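Local structure of metallo-beta-lactamase family protein (Thermus thermophilus, 2ZO4) at residues A[11-24]-A[38-52]. The protein is a zinc-binding member of the metallo-beta-lactamase superfamily, probably a hydrolase, whose natural substrate is not established. Numbering follows the deposited sequence.
Sequences LPVPIPYPLKTVNL and TALGTRAARGALELH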
ATOM      1  N   LEU A  11     -16.136   1.313   5.011  1.00 16.21           N
ATOM      2  CA  LEU A  11     -16.741   0.738   3.806  1.00 16.24           C
ATOM      3  C   LEU A  11     -15.921  -0.456   3.301  1.00 16.34           C
ATOM      4  O   LEU A  11     -14.977  -0.276   2.523  1.00 16.33           O
ATOM      5  CB  LEU A  11     -16.863   1.798   2.699  1.00 16.14           C
ATOM      6  CG  LEU A  11     -18.073   2.740   2.655  1.00 16.34           C
ATOM      7  CD1 LEU A  11     -18.184   3.615   3.885  1.00 17.45           C
ATOM      8  CD2 LEU A  11     -18.032   3.612   1.408  1.00 16.26           C
ATOM      9  N   PRO A  12     -16.256  -1.676   3.767  1.00 16.37           N
ATOM     10  CA  PRO A  12     -15.571  -2.888   3.311  1.00 16.50           C
ATOM     11  C   PRO A  12     -15.995  -3.291   1.894  1.00 16.69           C
ATOM     12  O   PRO A  12     -17.185  -3.392   1.608  1.00 16.42           O
ATOM     13  CB  PRO A  12     -16.015  -3.949   4.332  1.00 16.53           C
ATOM     14  CG  PRO A  12     -16.689  -3.189   5.446  1.00 16.60           C
ATOM     15  CD  PRO A  12     -17.272  -1.988   4.784  1.00 16.33           C
ATOM     16  N   VAL A  13     -15.019  -3.508   1.019  1.00 17.03           N
ATOM     17  CA  VAL A  13     -15.289  -3.808  -0.390  1.00 17.61           C
ATOM     18  C   VAL A  13     -14.524  -5.063  -0.823  1.00 18.00           C
ATOM     19  O   VAL A  13     -13.332  -5.178  -0.541  1.00 18.02           O
ATOM     20  CB  VAL A  13     -14.927  -2.593  -1.302  1.00 17.45           C
ATOM     21  CG1 VAL A  13     -15.117  -2.923  -2.769  1.00 17.52           C
ATOM     22  CG2 VAL A  13     -15.758  -1.374  -0.937  1.00 16.94           C
ATOM     23  N   PRO A  14     -15.209  -6.016  -1.497  1.00 18.68           N
ATOM     24  CA  PRO A  14     -14.547  -7.240  -1.974  1.00 19.01           C
ATOM     25  C   PRO A  14     -13.532  -6.976  -3.086  1.00 19.33           C
ATOM     26  O   PRO A  14     -13.777  -6.161  -3.973  1.00 19.03           O
ATOM     27  CB  PRO A  14     -15.706  -8.097  -2.508  1.00 19.23           C
ATOM     28  CG  PRO A  14     -16.956  -7.468  -1.954  1.00 19.21           C
ATOM     29  CD  PRO A  14     -16.645  -6.015  -1.828  1.00 18.77           C
ATOM     30  N   ILE A  15     -12.395  -7.663  -3.011  1.00 19.87           N
ATOM     31  CA  ILE A  15     -11.323  -7.535  -4.000  1.00 20.61           C
ATOM     32  C   ILE A  15     -10.830  -8.917  -4.456  1.00 21.37           C
ATOM     33  O   ILE A  15     -10.768  -9.852  -3.652  1.00 21.50           O
ATOM     34  CB  ILE A  15     -10.135  -6.662  -3.487  1.00 20.45           C
ATOM     35  CG1 ILE A  15      -9.566  -7.203  -2.166  1.00 20.16           C
ATOM     36  CG2 ILE A  15     -10.560  -5.206  -3.355  1.00 20.01           C
ATOM     37  CD1 ILE A  15      -8.224  -6.591  -1.759  1.00 20.52           C
ATOM     38  N   PRO A  16     -10.490  -9.053  -5.752  1.00 22.16           N
ATOM     39  CA  PRO A  16     -10.098 -10.354  -6.296  1.00 22.74           C
ATOM     40  C   PRO A  16      -8.641 -10.730  -5.993  1.00 23.30           C
ATOM     41  O   PRO A  16      -7.953 -11.286  -6.855  1.00 23.74           O
ATOM     42  CB  PRO A  16     -10.310 -10.169  -7.801  1.00 22.79           C
ATOM     43  CG  PRO A  16     -10.031  -8.727  -8.034  1.00 22.52           C
ATOM     44  CD  PRO A  16     -10.474  -7.998  -6.786  1.00 22.26           C
ATOM     45  N   TYR A  17      -8.195 -10.436  -4.772  1.00 23.60           N
ATOM     46  CA  TYR A  17      -6.827 -10.714  -4.330  1.00 23.95           C
ATOM     47  C   TYR A  17      -6.845 -11.433  -2.975  1.00 23.74           C
ATOM     48  O   TYR A  17      -7.850 -11.373  -2.265  1.00 23.80           O
ATOM     49  CB  TYR A  17      -6.007  -9.415  -4.267  1.00 24.39           C
ATOM     50  CG  TYR A  17      -5.980  -8.683  -5.588  1.00 24.99           C
ATOM     51  CD1 TYR A  17      -5.237  -9.174  -6.662  1.00 25.70           C
ATOM     52  CD2 TYR A  17      -6.722  -7.516  -5.775  1.00 25.39           C
ATOM     53  CE1 TYR A  17      -5.223  -8.519  -7.887  1.00 26.21           C
ATOM     54  CE2 TYR A  17      -6.717  -6.852  -6.996  1.00 25.67           C
ATOM     55  CZ  TYR A  17      -5.963  -7.360  -8.046  1.00 26.05           C
ATOM     56  OH  TYR A  17      -5.948  -6.713  -9.257  1.00 26.18           O
ATOM     57  N   PRO A  18      -5.750 -12.145  -2.629  1.00 23.65           N
ATOM     58  CA  PRO A  18      -5.684 -12.922  -1.376  1.00 23.44           C
ATOM     59  C   PRO A  18      -6.123 -12.180  -0.103  1.00 23.20           C
ATOM     60  O   PRO A  18      -6.560 -12.825   0.850  1.00 23.13           O
ATOM     61  CB  PRO A  18      -4.207 -13.335  -1.279  1.00 23.61           C
ATOM     62  CG  PRO A  18      -3.497 -12.643  -2.407  1.00 23.73           C
ATOM     63  CD  PRO A  18      -4.520 -12.295  -3.427  1.00 23.57           C
ATOM     64  N   LEU A  19      -6.018 -10.849  -0.089  1.00 22.96           N
ATOM     65  CA  LEU A  19      -6.502 -10.044   1.043  1.00 22.71           C
ATOM     66  C   LEU A  19      -8.033 -10.051   1.148  1.00 22.42           C
ATOM     67  O   LEU A  19      -8.585  -9.836   2.230  1.00 22.48           O
ATOM     68  CB  LEU A  19      -5.977  -8.608   0.955  1.00 22.94           C
ATOM     69  N   LYS A  20      -8.695 -10.276   0.009  1.00 21.96           N
ATOM     70  CA  LYS A  20     -10.150 -10.520  -0.098  1.00 21.47           C
ATOM     71  C   LYS A  20     -11.055  -9.304   0.094  1.00 20.76           C
ATOM     72  O   LYS A  20     -12.096  -9.193  -0.564  1.00 20.82           O
ATOM     73  CB  LYS A  20     -10.600 -11.677   0.808  1.00 21.83           C
ATOM     74  CG  LYS A  20     -10.115 -13.068   0.365  1.00 23.02           C
ATOM     75  CD  LYS A  20     -10.868 -13.594  -0.861  1.00 25.24           C
ATOM     76  CE  LYS A  20     -12.312 -14.000  -0.533  1.00 26.57           C
ATOM     77  NZ  LYS A  20     -13.110 -14.248  -1.775  1.00 27.24           N
ATOM     78  N   THR A  21     -10.662  -8.406   0.997  1.00 19.69           N
ATOM     79  CA  THR A  21     -11.466  -7.234   1.336  1.00 18.55           C
ATOM     80  C   THR A  21     -10.582  -6.015   1.586  1.00 17.53           C
ATOM     81  O   THR A  21      -9.600  -6.086   2.331  1.00 17.41           O
ATOM     82  CB  THR A  21     -12.353  -7.492   2.584  1.00 18.68           C
ATOM     83  OG1 THR A  21     -13.072  -8.720   2.417  1.00 19.66           O
ATOM     84  CG2 THR A  21     -13.354  -6.356   2.798  1.00 18.54           C
ATOM     85  N   VAL A  22     -10.941  -4.902   0.953  1.00 16.42           N
ATOM     86  CA  VAL A  22     -10.290  -3.623   1.206  1.00 15.25           C
ATOM     87  C   VAL A  22     -11.220  -2.729   2.027  1.00 14.49           C
ATOM     88  O   VAL A  22     -12.440  -2.757   1.844  1.00 14.33           O
ATOM     89  CB  VAL A  22      -9.828  -2.931  -0.112  1.00 15.28           C
ATOM     90  CG1 VAL A  22     -11.024  -2.450  -0.956  1.00 14.95           C
ATOM     91  CG2 VAL A  22      -8.857  -1.782   0.181  1.00 15.12           C
ATOM     92  N   ASN A  23     -10.630  -1.965   2.945  1.00 13.53           N
ATOM     93  CA  ASN A  23     -11.362  -0.992   3.753  1.00 12.55           C
ATOM     94  C   ASN A  23     -11.226   0.422   3.203  1.00 12.34           C
ATOM     95  O   ASN A  23     -10.127   0.996   3.188  1.00 12.03           O
ATOM     96  CB  ASN A  23     -10.876  -1.016   5.205  1.00 12.28           C
ATOM     97  CG  ASN A  23     -11.129  -2.339   5.888  1.00 11.72           C
ATOM     98  OD1 ASN A  23     -12.135  -2.999   5.632  1.00 11.66           O
ATOM     99  ND2 ASN A  23     -10.213  -2.737   6.764  1.00  9.91           N
ATOM    100  N   LEU A  24     -12.346   0.969   2.747  1.00 11.89           N
ATOM    101  CA  LEU A  24     -12.428   2.364   2.339  1.00 11.69           C
ATOM    102  C   LEU A  24     -13.066   3.161   3.467  1.00 11.66           C
ATOM    103  O   LEU A  24     -13.757   2.596   4.322  1.00 11.37           O
ATOM    104  CB  LEU A  24     -13.262   2.512   1.065  1.00 11.65           C
ATOM    105  CG  LEU A  24     -13.073   1.529  -0.095  1.00 11.58           C
ATOM    106  CD1 LEU A  24     -13.898   1.988  -1.285  1.00 11.88           C
ATOM    107  CD2 LEU A  24     -11.603   1.382  -0.481  1.00 12.35           C
ATOM    108  N   THR A  38     -10.506   3.750  -2.981  1.00 11.40           N
ATOM    109  CA  THR A  38     -11.587   3.648  -3.975  1.00 11.84           C
ATOM    110  C   THR A  38     -11.905   2.245  -4.494  1.00 12.24           C
ATOM    111  O   THR A  38     -12.764   2.100  -5.363  1.00 12.59           O
ATOM    112  CB  THR A  38     -11.287   4.513  -5.233  1.00 11.66           C
ATOM    113  OG1 THR A  38     -10.087   4.046  -5.865  1.00 11.62           O
ATOM    114  CG2 THR A  38     -11.143   5.975  -4.877  1.00 11.45           C
ATOM    115  N   ALA A  39     -11.224   1.226  -3.972  1.00 12.57           N
ATOM    116  CA  ALA A  39     -11.283  -0.128  -4.538  1.00 13.06           C
ATOM    117  C   ALA A  39     -10.896  -0.124  -6.022  1.00 13.45           C
ATOM    118  O   ALA A  39      -9.996   0.616  -6.427  1.00 13.38           O
ATOM    119  CB  ALA A  39     -12.659  -0.771  -4.311  1.00 12.88           C
ATOM    120  N   LEU A  40     -11.576  -0.930  -6.833  1.00 13.80           N
ATOM    121  CA  LEU A  40     -11.183  -1.113  -8.237  1.00 14.35           C
ATOM    122  C   LEU A  40     -12.348  -1.566  -9.117  1.00 14.69           C
ATOM    123  O   LEU A  40     -13.434  -1.873  -8.618  1.00 14.62           O
ATOM    124  CB  LEU A  40     -10.001  -2.094  -8.347  1.00 14.12           C
ATOM    125  CG  LEU A  40     -10.222  -3.605  -8.201  1.00 14.54           C
ATOM    126  CD1 LEU A  40      -8.917  -4.336  -8.469  1.00 13.76           C
ATOM    127  CD2 LEU A  40     -10.784  -3.988  -6.831  1.00 14.89           C
ATOM    128  N   GLY A  41     -12.100  -1.612 -10.426  1.00 15.19           N
ATOM    129  CA  GLY A  41     -13.146  -1.837 -11.418  1.00 15.68           C
ATOM    130  C   GLY A  41     -13.498  -3.287 -11.663  1.00 16.14           C
ATOM    131  O   GLY A  41     -13.152  -3.850 -12.700  1.00 16.47           O
ATOM    132  N   THR A  42     -14.168  -3.899 -10.694  1.00 16.58           N
ATOM    133  CA  THR A  42     -14.850  -5.171 -10.910  1.00 16.89           C
ATOM    134  C   THR A  42     -16.322  -4.900 -10.667  1.00 17.09           C
ATOM    135  O   THR A  42     -16.662  -3.912 -10.018  1.00 17.14           O
ATOM    136  CB  THR A  42     -14.368  -6.298  -9.958  1.00 16.89           C
ATOM    137  OG1 THR A  42     -14.780  -6.025  -8.612  1.00 16.97           O
ATOM    138  CG2 THR A  42     -12.853  -6.460 -10.009  1.00 16.81           C
ATOM    139  N   ARG A  43     -17.188  -5.771 -11.179  1.00 17.31           N
ATOM    140  CA  ARG A  43     -18.625  -5.651 -10.947  1.00 17.58           C
ATOM    141  C   ARG A  43     -18.959  -5.772  -9.456  1.00 17.71           C
ATOM    142  O   ARG A  43     -19.772  -5.002  -8.928  1.00 17.82           O
ATOM    143  CB  ARG A  43     -19.394  -6.695 -11.768  1.00 17.86           C
ATOM    144  N   ALA A  44     -18.313  -6.722  -8.784  1.00 17.72           N
ATOM    145  CA  ALA A  44     -18.530  -6.956  -7.357  1.00 17.87           C
ATOM    146  C   ALA A  44     -18.055  -5.794  -6.479  1.00 18.05           C
ATOM    147  O   ALA A  44     -18.709  -5.453  -5.498  1.00 18.20           O
ATOM    148  CB  ALA A  44     -17.871  -8.259  -6.926  1.00 17.85           C
ATOM    149  N   ALA A  45     -16.917  -5.196  -6.830  1.00 18.30           N
ATOM    150  CA  ALA A  45     -16.383  -4.061  -6.073  1.00 18.38           C
ATOM    151  C   ALA A  45     -17.190  -2.783  -6.301  1.00 18.36           C
ATOM    152  O   ALA A  45     -17.543  -2.093  -5.343  1.00 18.27           O
ATOM    153  CB  ALA A  45     -14.909  -3.840  -6.396  1.00 18.60           C
ATOM    154  N   ARG A  46     -17.478  -2.473  -7.566  1.00 18.57           N
ATOM    155  CA  ARG A  46     -18.315  -1.319  -7.925  1.00 18.74           C
ATOM    156  C   ARG A  46     -19.697  -1.406  -7.287  1.00 18.44           C
ATOM    157  O   ARG A  46     -20.214  -0.413  -6.774  1.00 18.49           O
ATOM    158  CB  ARG A  46     -18.484  -1.213  -9.442  1.00 19.03           C
ATOM    159  CG  ARG A  46     -17.261  -0.750 -10.213  1.00 20.43           C
ATOM    160  CD  ARG A  46     -17.531  -0.850 -11.707  1.00 22.92           C
ATOM    161  NE  ARG A  46     -16.428  -0.335 -12.519  1.00 25.37           N
ATOM    162  CZ  ARG A  46     -16.311   0.931 -12.919  1.00 26.11           C
ATOM    163  NH1 ARG A  46     -17.223   1.833 -12.580  1.00 26.40           N
ATOM    164  NH2 ARG A  46     -15.272   1.296 -13.656  1.00 27.07           N
ATOM    165  N   GLY A  47     -20.281  -2.603  -7.330  1.00 18.18           N
ATOM    166  CA  GLY A  47     -21.619  -2.858  -6.804  1.00 17.89           C
ATOM    167  C   GLY A  47     -21.696  -2.662  -5.306  1.00 17.73           C
ATOM    168  O   GLY A  47     -22.617  -2.013  -4.809  1.00 17.81           O
ATOM    169  N   ALA A  48     -20.718  -3.218  -4.595  1.00 17.43           N
ATOM    170  CA  ALA A  48     -20.612  -3.069  -3.146  1.00 17.20           C
ATOM    171  C   ALA A  48     -20.459  -1.608  -2.718  1.00 17.05           C
ATOM    172  O   ALA A  48     -21.092  -1.169  -1.752  1.00 16.77           O
ATOM    173  CB  ALA A  48     -19.458  -3.899  -2.615  1.00 17.30           C
ATOM    174  N   LEU A  49     -19.619  -0.861  -3.439  1.00 16.83           N
ATOM    175  CA  LEU A  49     -19.386   0.545  -3.129  1.00 16.80           C
ATOM    176  C   LEU A  49     -20.654   1.369  -3.361  1.00 16.99           C
ATOM    177  O   LEU A  49     -21.020   2.213  -2.530  1.00 16.69           O
ATOM    178  CB  LEU A  49     -18.202   1.100  -3.939  1.00 16.82           C
ATOM    179  CG  LEU A  49     -17.722   2.539  -3.691  1.00 16.84           C
ATOM    180  CD1 LEU A  49     -17.624   2.867  -2.200  1.00 16.80           C
ATOM    181  CD2 LEU A  49     -16.379   2.784  -4.391  1.00 16.69           C
ATOM    182  N   GLU A  50     -21.322   1.105  -4.483  1.00 17.06           N
ATOM    183  CA  GLU A  50     -22.589   1.747  -4.810  1.00 17.48           C
ATOM    184  C   GLU A  50     -23.621   1.527  -3.709  1.00 17.18           C
ATOM    185  O   GLU A  50     -24.292   2.469  -3.297  1.00 17.09           O
ATOM    186  CB  GLU A  50     -23.126   1.233  -6.146  1.00 17.50           C
ATOM    187  CG  GLU A  50     -24.332   2.002  -6.669  1.00 18.20           C
ATOM    188  CD  GLU A  50     -24.780   1.539  -8.047  1.00 18.87           C
ATOM    189  OE1 GLU A  50     -24.437   0.403  -8.447  1.00 20.94           O
ATOM    190  OE2 GLU A  50     -25.481   2.317  -8.730  1.00 20.82           O
ATOM    191  N   LEU A  51     -23.733   0.286  -3.235  1.00 17.18           N
ATOM    192  CA  LEU A  51     -24.681  -0.051  -2.170  1.00 17.00           C
ATOM    193  C   LEU A  51     -24.352   0.658  -0.858  1.00 16.79           C
ATOM    194  O   LEU A  51     -25.251   1.158  -0.176  1.00 16.74           O
ATOM    195  CB  LEU A  51     -24.764  -1.568  -1.966  1.00 16.90           C
ATOM    196  CG  LEU A  51     -25.640  -2.344  -2.953  1.00 17.50           C
ATOM    197  CD1 LEU A  51     -25.328  -3.832  -2.901  1.00 17.74           C
ATOM    198  CD2 LEU A  51     -27.127  -2.095  -2.689  1.00 17.48           C
ATOM    199  N   HIS A  52     -23.065   0.705  -0.516  1.00 16.68           N
ATOM    200  CA  HIS A  52     -22.596   1.453   0.656  1.00 16.63           C
ATOM    201  C   HIS A  52     -23.015   2.915   0.590  1.00 16.34           C
ATOM    202  O   HIS A  52     -23.581   3.450   1.545  1.00 15.91           O
ATOM    203  CB  HIS A  52     -21.074   1.367   0.789  1.00 16.78           C
ATOM    204  CG  HIS A  52     -20.597   0.125   1.474  1.00 17.75           C
ATOM    205  ND1 HIS A  52     -19.645  -0.707   0.926  1.00 18.68           N
ATOM    206  CD2 HIS A  52     -20.942  -0.427   2.661  1.00 18.42           C
ATOM    207  CE1 HIS A  52     -19.423  -1.718   1.747  1.00 18.28           C
ATOM    208  NE2 HIS A  52     -20.195  -1.570   2.807  1.00 19.37           N
TER
HETATM  209  O   HOH W   1     -13.861  -7.364  -6.374  1.00 15.55           O
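Strand 11-14, hydrogen-bonded in an antiparallel hairpin to strand 21-24, runs nearly antiparallel to helix 43-52, at 160° and 7.1 Å between axes, with Pro14 over Ala45 and Leu11 beside His52. Val13 sits in the middle: CG1, anti to the backbone N (chi1 176°), touches the methyls of both Ala39 (CG1 to CB 3.6 Å) and Ala45. Small helix residues let the strand come close, and Pro14 CD lies 3.6 Å from Ala48 CB. Farther along the helix, Leu11 lays CG over a face of the His52 ring in a CH-pi contact, while its CD2 meets Leu49 CD1 at 3.7 Å, the two side chains crossing at about a right angle. Leu24 packs CD2 against Ala39 N (3.5 Å) and CD1 against Leu49. In the loop ahead of the helix, Leu40 forks, CD2 meeting Ile15 CG2 at 3.7 Å and CD1 touching the Tyr17 ring edge at CE2; the Tyr17 hydroxyl hydrogen-bonds to Thr137 and Arg140. A water donates to Pro14 O (2.7 Å) and also hydrogen-bonds to OG1 of the N-cap residue Thr42, which accepts from Ala45 N. Apolar contact thus fastens helix to edge hairpin, whose Val22 touches the zinc ligand Asp74, with the water tying strand to helix cap.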